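Local structure of Uly1 (Catenovulum maritimum, 7DRQ) at residues I8-Q13 against M62-G67; A14-G19 against D468-Y473; S443-I448 against L461-A466. The protein probably cleaves the algal polysaccharide ulvan by eliminative lysis, as a calcium-binding ulvan lyase of polysaccharide lyase family 24. One frame throughout, in Å; residues are numbered along the deposited sequence.

Contact 1: residues I8-Q13 against M62-G67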
loop_
_atom_site.group_PDB
_atom_site.type_symbol
_atom_site.label_atom_id
_atom_site.label_comp_id
_atom_site.label_asym_id
_atom_site.label_seq_id
_atom_site.Cartn_x
_atom_site.Cartn_y
_atom_site.Cartn_z
ATOM N N ILE A 8 -1.302 -19.855 11.033
ATOM C CA ILE A 8 0.136 -19.972 11.242
ATOM C C ILE A 8 0.611 -18.774 12.047
ATOM O O ILE A 8 0.394 -17.630 11.646
ATOM C CB ILE A 8 0.894 -20.036 9.900
ATOM C CG1 ILE A 8 0.377 -21.188 9.044
ATOM C CG2 ILE A 8 2.396 -20.152 10.121
ATOM C CD1 ILE A 8 -0.234 -20.720 7.741
ATOM N N LYS A 9 1.299 -19.020 13.153
ATOM C CA LYS A 9 1.877 -17.900 13.880
ATOM C C LYS A 9 3.123 -17.425 13.146
ATOM O O LYS A 9 3.955 -18.228 12.715
ATOM C CB LYS A 9 2.208 -18.279 15.326
ATOM C CG LYS A 9 2.859 -17.150 16.102
ATOM C CD LYS A 9 2.773 -17.389 17.611
ATOM C CE LYS A 9 3.944 -18.198 18.127
ATOM N NZ LYS A 9 3.862 -18.380 19.621
ATOM N N VAL A 10 3.228 -16.119 12.950
ATOM C CA VAL A 10 4.406 -15.580 12.292
ATOM C C VAL A 10 5.460 -15.178 13.306
ATOM O O VAL A 10 6.622 -15.578 13.197
ATOM C CB VAL A 10 4.008 -14.401 11.389
ATOM C CG1 VAL A 10 5.258 -13.798 10.717
ATOM C CG2 VAL A 10 3.004 -14.875 10.347
ATOM N N THR A 11 5.077 -14.374 14.297
ATOM C CA THR A 11 6.028 -13.946 15.311
ATOM C C THR A 11 5.262 -13.476 16.533
ATOM O O THR A 11 4.080 -13.133 16.457
ATOM C CB THR A 11 6.949 -12.828 14.788
ATOM O OG1 THR A 11 7.917 -12.483 15.785
ATOM C CG2 THR A 11 6.142 -11.582 14.448
ATOM N N ASP A 12 5.953 -13.500 17.672
ATOM C CA ASP A 12 5.496 -12.861 18.893
ATOM C C ASP A 12 6.238 -11.564 19.153
ATOM O O ASP A 12 6.095 -10.980 20.235
ATOM C CB ASP A 12 5.685 -13.793 20.091
ATOM C CG ASP A 12 4.726 -14.956 20.085
ATOM O OD1 ASP A 12 3.518 -14.739 19.845
ATOM O OD2 ASP A 12 5.187 -16.096 20.317
ATOM N N GLN A 13 7.038 -11.103 18.186
ATOM C CA GLN A 13 7.908 -9.953 18.392
ATOM C C GLN A 13 7.686 -8.864 17.348
ATOM O O GLN A 13 8.608 -8.104 17.051
ATOM C CB GLN A 13 9.373 -10.382 18.381
ATOM C CG GLN A 13 9.720 -11.471 19.365
ATOM C CD GLN A 13 11.089 -11.259 19.973
ATOM O OE1 GLN A 13 12.053 -10.978 19.262
ATOM N NE2 GLN A 13 11.181 -11.379 21.298
HETATM N N MSE A 62 6.323 -12.466 3.892
HETATM C CA MSE A 62 5.733 -11.453 4.764
HETATM C C MSE A 62 6.808 -10.595 5.412
HETATM O O MSE A 62 7.794 -11.115 5.929
HETATM C CB MSE A 62 4.872 -12.114 5.840
HETATM C CG MSE A 62 3.688 -12.859 5.271
HETATM SE SE MSE A 62 2.858 -13.949 6.690
HETATM C CE MSE A 62 3.952 -15.550 6.583
ATOM N N THR A 63 6.613 -9.280 5.388
ATOM C CA THR A 63 7.549 -8.349 5.996
ATOM C C THR A 63 6.969 -7.790 7.288
ATOM O O THR A 63 5.757 -7.775 7.497
ATOM C CB THR A 63 7.886 -7.191 5.056
ATOM O OG1 THR A 63 6.720 -6.387 4.853
ATOM C CG2 THR A 63 8.398 -7.711 3.705
ATOM N N TRP A 64 7.863 -7.303 8.142
ATOM C CA TRP A 64 7.504 -6.697 9.415
ATOM C C TRP A 64 8.760 -6.092 10.021
ATOM O O TRP A 64 9.873 -6.542 9.737
ATOM C CB TRP A 64 6.873 -7.724 10.378
ATOM C CG TRP A 64 7.634 -9.037 10.536
ATOM C CD1 TRP A 64 7.749 -10.040 9.608
ATOM C CD2 TRP A 64 8.334 -9.493 11.698
ATOM N NE1 TRP A 64 8.485 -11.086 10.125
ATOM C CE2 TRP A 64 8.861 -10.773 11.400
ATOM C CE3 TRP A 64 8.576 -8.946 12.963
ATOM C CZ2 TRP A 64 9.618 -11.497 12.311
ATOM C CZ3 TRP A 64 9.321 -9.675 13.870
ATOM C CH2 TRP A 64 9.830 -10.938 13.545
ATOM N N TYR A 65 8.571 -5.058 10.833
ATOM C CA TYR A 65 9.605 -4.603 11.754
ATOM C C TYR A 65 9.486 -5.382 13.055
ATOM O O TYR A 65 8.375 -5.668 13.512
ATOM C CB TYR A 65 9.449 -3.113 12.057
ATOM C CG TYR A 65 9.727 -2.196 10.903
ATOM C CD1 TYR A 65 11.037 -1.871 10.549
ATOM C CD2 TYR A 65 8.681 -1.632 10.177
ATOM C CE1 TYR A 65 11.291 -1.020 9.493
ATOM C CE2 TYR A 65 8.933 -0.784 9.120
ATOM C CZ TYR A 65 10.233 -0.477 8.791
ATOM O OH TYR A 65 10.451 0.373 7.741
ATOM N N ARG A 66 10.630 -5.699 13.665
ATOM C CA ARG A 66 10.677 -6.446 14.918
ATOM C C ARG A 66 10.782 -5.502 16.117
ATOM O O ARG A 66 11.522 -4.517 16.081
ATOM C CB ARG A 66 11.863 -7.415 14.912
ATOM C CG ARG A 66 11.939 -8.286 16.172
ATOM C CD ARG A 66 13.090 -9.284 16.078
ATOM N NE ARG A 66 14.359 -8.568 16.086
ATOM C CZ ARG A 66 15.519 -9.078 15.698
ATOM N NH1 ARG A 66 15.588 -10.333 15.274
ATOM N NH2 ARG A 66 16.607 -8.319 15.738
ATOM N N GLY A 67 10.032 -5.808 17.193
ATOM C CA GLY A 67 10.099 -4.997 18.393
ATOM C C GLY A 67 11.200 -5.467 19.339
ATOM O O GLY A 67 11.829 -6.502 19.124
HETATM O O HOH W 1 12.786 -8.728 19.862
#

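Contact 2: residues A14-G19 against D468-Y473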
loop_
_atom_site.group_PDB
_atom_site.type_symbol
_atom_site.label_atom_id
_atom_site.label_comp_id
_atom_site.label_asym_id
_atom_site.label_seq_id
_atom_site.Cartn_x
_atom_site.Cartn_y
_atom_site.Cartn_z
ATOM N N ALA A 14 6.485 -8.772 16.777
ATOM C CA ALA A 14 6.207 -7.718 15.803
ATOM C C ALA A 14 6.159 -6.356 16.484
ATOM O O ALA A 14 5.553 -6.197 17.549
ATOM C CB ALA A 14 4.882 -7.984 15.088
ATOM N N LEU A 15 6.810 -5.377 15.868
ATOM C CA LEU A 15 6.894 -4.044 16.457
ATOM C C LEU A 15 5.527 -3.367 16.502
ATOM O O LEU A 15 4.756 -3.413 15.541
ATOM C CB LEU A 15 7.883 -3.184 15.673
ATOM C CG LEU A 15 7.990 -1.713 16.115
ATOM C CD1 LEU A 15 8.526 -1.626 17.551
ATOM C CD2 LEU A 15 8.880 -0.914 15.158
ATOM N N PHE A 16 5.235 -2.726 17.632
ATOM C CA PHE A 16 4.010 -1.968 17.814
ATOM C C PHE A 16 4.336 -0.690 18.570
ATOM O O PHE A 16 5.178 -0.699 19.470
ATOM C CB PHE A 16 2.973 -2.790 18.578
ATOM C CG PHE A 16 1.638 -2.125 18.706
ATOM C CD1 PHE A 16 0.697 -2.238 17.695
ATOM C CD2 PHE A 16 1.308 -1.424 19.857
ATOM C CE1 PHE A 16 -0.550 -1.633 17.820
ATOM C CE2 PHE A 16 0.074 -0.816 19.988
ATOM C CZ PHE A 16 -0.858 -0.918 18.968
ATOM N N PHE A 17 3.676 0.401 18.201
ATOM C CA PHE A 17 3.920 1.696 18.832
ATOM C C PHE A 17 2.957 1.831 20.009
ATOM O O PHE A 17 1.806 2.246 19.845
ATOM C CB PHE A 17 3.761 2.820 17.818
ATOM C CG PHE A 17 4.568 2.615 16.569
ATOM C CD1 PHE A 17 5.847 2.082 16.638
ATOM C CD2 PHE A 17 4.056 2.957 15.324
ATOM C CE1 PHE A 17 6.600 1.898 15.479
ATOM C CE2 PHE A 17 4.808 2.778 14.164
ATOM C CZ PHE A 17 6.074 2.239 14.248
ATOM N N ASP A 18 3.432 1.481 21.198
ATOM C CA ASP A 18 2.585 1.369 22.381
ATOM C C ASP A 18 2.444 2.679 23.149
ATOM O O ASP A 18 1.854 2.680 24.239
ATOM C CB ASP A 18 3.124 0.279 23.307
ATOM C CG ASP A 18 4.465 0.632 23.917
ATOM O OD1 ASP A 18 5.312 1.267 23.241
ATOM O OD2 ASP A 18 4.675 0.268 25.089
ATOM N N GLY A 19 2.965 3.778 22.614
ATOM C CA GLY A 19 2.870 5.074 23.268
ATOM C C GLY A 19 1.659 5.873 22.835
ATOM O O GLY A 19 0.592 5.298 22.598
ATOM N N ASP A 468 5.497 -3.086 23.171
ATOM C CA ASP A 468 5.931 -2.799 21.808
ATOM C C ASP A 468 6.325 -4.056 21.032
ATOM O O ASP A 468 6.986 -3.952 19.989
ATOM C CB ASP A 468 7.077 -1.781 21.835
ATOM C CG ASP A 468 8.256 -2.237 22.683
ATOM O OD1 ASP A 468 8.274 -3.403 23.115
ATOM O OD2 ASP A 468 9.184 -1.428 22.902
ATOM N N LYS A 469 5.927 -5.231 21.517
ATOM C CA LYS A 469 6.131 -6.504 20.833
ATOM C C LYS A 469 4.816 -7.269 20.844
ATOM O O LYS A 469 4.293 -7.598 21.915
ATOM C CB LYS A 469 7.231 -7.335 21.501
ATOM C CG LYS A 469 8.631 -6.749 21.339
ATOM C CD LYS A 469 9.640 -7.473 22.233
ATOM C CE LYS A 469 9.456 -7.099 23.704
ATOM N NZ LYS A 469 9.791 -5.657 23.981
ATOM N N ARG A 470 4.287 -7.564 19.661
ATOM C CA ARG A 470 2.974 -8.187 19.551
ATOM C C ARG A 470 3.053 -9.405 18.647
ATOM O O ARG A 470 4.072 -9.672 18.000
ATOM C CB ARG A 470 1.932 -7.200 19.010
ATOM C CG ARG A 470 1.895 -5.872 19.743
ATOM C CD ARG A 470 0.973 -5.928 20.930
ATOM N NE ARG A 470 1.070 -4.753 21.795
ATOM C CZ ARG A 470 0.115 -3.835 21.928
ATOM N NH1 ARG A 470 -1.017 -3.936 21.239
ATOM N NH2 ARG A 470 0.286 -2.824 22.765
ATOM N N THR A 471 1.941 -10.130 18.573
ATOM C CA THR A 471 1.885 -11.407 17.874
ATOM C C THR A 471 1.088 -11.256 16.585
ATOM O O THR A 471 -0.014 -10.699 16.595
ATOM C CB THR A 471 1.257 -12.486 18.762
ATOM O OG1 THR A 471 2.102 -12.702 19.903
ATOM C CG2 THR A 471 1.121 -13.797 17.995
ATOM N N THR A 472 1.645 -11.760 15.483
ATOM C CA THR A 472 0.962 -11.759 14.202
ATOM C C THR A 472 0.757 -13.186 13.720
ATOM O O THR A 472 1.514 -14.100 14.063
ATOM C CB THR A 472 1.738 -10.974 13.125
ATOM O OG1 THR A 472 3.048 -11.525 13.024
ATOM C CG2 THR A 472 1.843 -9.514 13.511
ATOM N N TYR A 473 -0.276 -13.350 12.902
ATOM C CA TYR A 473 -0.670 -14.630 12.353
ATOM C C TYR A 473 -0.893 -14.483 10.859
ATOM O O TYR A 473 -1.195 -13.398 10.360
ATOM C CB TYR A 473 -1.969 -15.143 12.982
ATOM C CG TYR A 473 -1.743 -15.766 14.330
ATOM C CD1 TYR A 473 -1.716 -14.990 15.474
ATOM C CD2 TYR A 473 -1.529 -17.131 14.451
ATOM C CE1 TYR A 473 -1.492 -15.561 16.717
ATOM C CE2 TYR A 473 -1.305 -17.708 15.684
ATOM C CZ TYR A 473 -1.286 -16.920 16.808
ATOM O OH TYR A 473 -1.063 -17.499 18.043
HETATM O O HOH W 2 8.209 0.989 23.755
#

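Contact 3: residues S443-I448 against L461-A466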
loop_
_atom_site.group_PDB
_atom_site.type_symbol
_atom_site.label_atom_id
_atom_site.label_comp_id
_atom_site.label_asym_id
_atom_site.label_seq_id
_atom_site.Cartn_x
_atom_site.Cartn_y
_atom_site.Cartn_z
ATOM N N SER A 443 -9.066 -13.241 18.424
ATOM C CA SER A 443 -9.467 -11.876 18.113
ATOM C C SER A 443 -8.274 -11.120 17.558
ATOM O O SER A 443 -7.170 -11.190 18.115
ATOM C CB SER A 443 -10.012 -11.159 19.346
ATOM O OG SER A 443 -11.383 -11.477 19.523
ATOM N N PHE A 444 -8.501 -10.396 16.467
ATOM C CA PHE A 444 -7.450 -9.651 15.796
ATOM C C PHE A 444 -7.792 -8.166 15.782
ATOM O O PHE A 444 -8.964 -7.774 15.792
ATOM C CB PHE A 444 -7.237 -10.190 14.368
ATOM C CG PHE A 444 -6.938 -11.668 14.337
ATOM C CD1 PHE A 444 -5.672 -12.130 14.633
ATOM C CD2 PHE A 444 -7.938 -12.589 14.064
ATOM C CE1 PHE A 444 -5.390 -13.502 14.628
ATOM C CE2 PHE A 444 -7.674 -13.956 14.056
ATOM C CZ PHE A 444 -6.394 -14.409 14.335
ATOM N N GLN A 445 -6.737 -7.356 15.767
ATOM C CA GLN A 445 -6.775 -5.907 15.883
ATOM C C GLN A 445 -6.655 -5.209 14.536
ATOM O O GLN A 445 -7.126 -4.069 14.379
ATOM C CB GLN A 445 -5.615 -5.475 16.789
ATOM C CG GLN A 445 -5.474 -4.015 17.081
ATOM C CD GLN A 445 -4.611 -3.801 18.311
ATOM O OE1 GLN A 445 -4.595 -4.638 19.216
ATOM N NE2 GLN A 445 -3.880 -2.694 18.345
ATOM N N LYS A 446 -6.047 -5.883 13.568
ATOM C CA LYS A 446 -5.704 -5.307 12.272
ATOM C C LYS A 446 -5.354 -6.450 11.337
ATOM O O LYS A 446 -4.771 -7.442 11.761
ATOM C CB LYS A 446 -4.521 -4.338 12.410
ATOM C CG LYS A 446 -4.148 -3.579 11.145
ATOM C CD LYS A 446 -2.839 -2.804 11.359
ATOM C CE LYS A 446 -2.655 -1.703 10.316
ATOM N NZ LYS A 446 -2.550 -2.239 8.923
ATOM N N GLY A 447 -5.687 -6.307 10.066
ATOM C CA GLY A 447 -5.252 -7.300 9.097
ATOM C C GLY A 447 -5.028 -6.662 7.749
ATOM O O GLY A 447 -5.638 -5.638 7.425
ATOM N N ILE A 448 -4.119 -7.251 6.969
ATOM C CA ILE A 448 -4.002 -6.898 5.558
ATOM C C ILE A 448 -4.265 -8.134 4.712
ATOM O O ILE A 448 -3.915 -9.263 5.074
ATOM C CB ILE A 448 -2.643 -6.261 5.186
ATOM C CG1 ILE A 448 -1.490 -7.213 5.448
ATOM C CG2 ILE A 448 -2.451 -4.913 5.899
ATOM C CD1 ILE A 448 -0.125 -6.613 5.043
ATOM N N LEU A 461 -2.767 -8.978 12.993
ATOM C CA LEU A 461 -2.235 -8.620 14.307
ATOM C C LEU A 461 -3.214 -9.088 15.385
ATOM O O LEU A 461 -4.387 -8.700 15.369
ATOM C CB LEU A 461 -2.022 -7.110 14.413
ATOM C CG LEU A 461 -1.639 -6.534 15.783
ATOM C CD1 LEU A 461 -0.258 -6.969 16.175
ATOM C CD2 LEU A 461 -1.707 -5.005 15.742
ATOM N N GLU A 462 -2.737 -9.908 16.318
ATOM C CA GLU A 462 -3.630 -10.415 17.359
ATOM C C GLU A 462 -3.960 -9.317 18.360
ATOM O O GLU A 462 -3.095 -8.534 18.758
ATOM C CB GLU A 462 -3.007 -11.615 18.078
ATOM C CG GLU A 462 -3.919 -12.230 19.170
ATOM C CD GLU A 462 -3.422 -13.603 19.641
ATOM O OE1 GLU A 462 -2.202 -13.754 19.870
ATOM O OE2 GLU A 462 -4.250 -14.539 19.767
ATOM N N LYS A 463 -5.228 -9.268 18.762
ATOM C CA LYS A 463 -5.711 -8.266 19.693
ATOM C C LYS A 463 -5.272 -8.587 21.116
ATOM O O LYS A 463 -4.984 -9.733 21.467
ATOM C CB LYS A 463 -7.232 -8.177 19.645
ATOM C CG LYS A 463 -7.751 -6.768 19.848
ATOM C CD LYS A 463 -9.173 -6.637 19.347
ATOM C CE LYS A 463 -10.153 -6.903 20.469
ATOM N NZ LYS A 463 -10.350 -5.700 21.324
ATOM N N GLY A 464 -5.219 -7.548 21.939
ATOM C CA GLY A 464 -4.962 -7.725 23.353
ATOM C C GLY A 464 -3.506 -7.743 23.744
ATOM O O GLY A 464 -3.202 -7.965 24.925
ATOM N N GLY A 465 -2.594 -7.528 22.805
ATOM C CA GLY A 465 -1.187 -7.482 23.149
ATOM C C GLY A 465 -0.867 -6.326 24.082
ATOM O O GLY A 465 -1.655 -5.406 24.307
ATOM N N ALA A 466 0.334 -6.391 24.649
ATOM C CA ALA A 466 0.837 -5.330 25.506
ATOM C C ALA A 466 2.255 -4.967 25.087
ATOM O O ALA A 466 2.999 -5.797 24.551
ATOM C CB ALA A 466 0.806 -5.743 26.986
HETATM O O HOH W 3 -6.938 -14.052 20.394
HETATM O O HOH W 4 -2.647 -6.189 20.177
HETATM O O HOH W 5 -5.494 -4.959 21.809
#

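Contact 1: residues I8-Q13 against M62-G67
V10 meets M62, present here as selenomethionine, through its CG2 branch, which lies 3.8 Å from M62 SE; M62 CE touches the same methyl, the two side chains crossing at a slant. T11 comes next and lies over one face of the W64 indole. Its CG2 stands 3.7 Å from the centroid of the six-membered ring and only 9° off the ring normal, a CH-pi contact. T11 OG1, 3.3 Å from W64 CH2, is placed anti to the backbone N (chi1 -177°) and accepts from Q13 N at 2.9 Å; this ST turn helps fix the rotation that leaves CG2 over the ring. Q13 then carries the polar link: its backbone O accepts a nearly straight bond of 2.7 Å from G67 N, the donor tilted out of the carbonyl plane. The same oxygen sits at the indole edge, 3.6 Å from W64 CZ3. Beside it, the Q13 and R66 side chains run in the same direction, OE1 3.8 Å from R66 CD, while the R66 guanidinium forms salt bridges with D71 and E90. With an alanine in place of W64, T11 CG2 would probably lose the flat surface beneath it and T77 OG1 the indole N-H it receives, opening a gap between the strands. The axes of strands 8-11 and 62-65 come no nearer than 9.6 Å, their directions 40° apart, and the strands belong to different sheets of the propeller: 3-15 borders 469-478, with a classic beta bulge at V10 and T11 facing T472, whereas 59-65 lies between 53-56 and 73-80, and Y459 of strand 455-462 touches both M62 and W64.

Contact 2: residues A14-G19 against D468-Y473
A14 and R470 form an antiparallel hydrogen-bonded pair in which both backbone groups of each are satisfied across the contact. A14 N donates to R470 O at 2.9 Å, and R470 N returns a bond of 2.8 Å to a lone pair of A14 O. L15 and K469 follow as a non-hydrogen-bonded pair, so L15 N turns the other way, out of this pair of strands. The ladder then frays: F16 N reaches D468 O at 3.2 Å, but from 62° above the carbonyl plane, off the lone-pair directions. On the face bearing A14, its CB packs against T472 CG2.

The R470 chain bends sharply at chi2 (-88°), which brings its guanidinium flat over the F16 ring. CZ lies 3.9 Å from the ring centroid with the planes 25° apart, a stacked cation-pi contact with F16 CD2 over the centre of the guanidinium. R470 NE donates to the backbone O of G467, which helps hold the group over the ring.

The two carboxylates are shared out among several donors. D468 OD1 receives K469 NZ at 2.9 Å on its syn lone pair, a salt bridge between neighbours in sequence, and D468 OD2 accepts from I69 N. D18 OD1 accepts from Y38 N. One water donates to both acids, 3.0 Å from D18 OD1 and 2.7 Å from D468 OD2, and so bridges oxygens of like charge that are 4.7 Å apart; the K469 ammonium on D468 OD1 probably offsets part of that repulsion.

Pairing of an N-terminal strand, 3-15, with the last strand of the chain, 469-478, is the "velcro" closure of a beta-propeller, where the first strand completes the final blade.

Contact 3: residues S443-I448 against L461-A466
Q445 and L461 are joined within an antiparallel beta hairpin, strands 444-452 and 455-462, part of the blade of the propeller that the N-terminal strand 3-15 completes. Q445 N donates to L461 O at 2.7 Å, with an N-H...O angle of 172°. On one side of this bond K463 N reaches S443 O at 2.8 Å, and on the other L461 N reaches K446 O, also at 2.8 Å. F444 faces E462 as a non-hydrogen-bonded pair whose side chains diverge; the carbonyl of L461 lies at the edge of the F444 ring. The chain turns a corner at Q445, and beyond it K446 sends NZ away to P48 O and H49 ND1, while E462 OE2 is held by Q442 NE2.

The Q445 side chain, its CG opposite the backbone N (chi1 -179°) and extended from there, can be followed outward. CB rests 3.7 Å from L461 O and also touches K463 CG, the lysine chain crossing at about a right angle. CG and then CD run alongside L461, each meeting its CD2 methyl. NE2 comes to 4.1 Å from that same L461 CD2, so a single leucine methyl accompanies the glutamine from CG to its amide nitrogen. OE1, beside K463 CA, is gripped by two donating waters. One of them bridges to G464 N, in the loop that follows the strand. The other lies 2.7 Å from Q445 OE1, gives its second proton to E462 O at 2.8 Å and accepts from G465 N at 2.9 Å.

Contacts 1 and 2 share strand 3-15 and interlock: Y65 O of contact 1 lies 2.8 Å from L15 N of contact 2, and D12 OD1 lies 2.5 Å from T471 OG1, both probable hydrogen bonds. Contact 3 continues the same sheet beyond 469-473, with T471 O 2.8 Å from E462 N. Side chains of contact 2 also pack on contact 3: F16 CE1 lies 3.5 Å from Q445 NE2, and R470 CZ 3.4 Å from the backbone G465 O. Contacts 1 and 3 do not touch, their centres being about 12 Å apart. Contacts 2 and 3 lie away from the calcium sites; in contact 1 the Y65 side chain is about 9 Å from that of K185, a calcium ligand with D173 and D183.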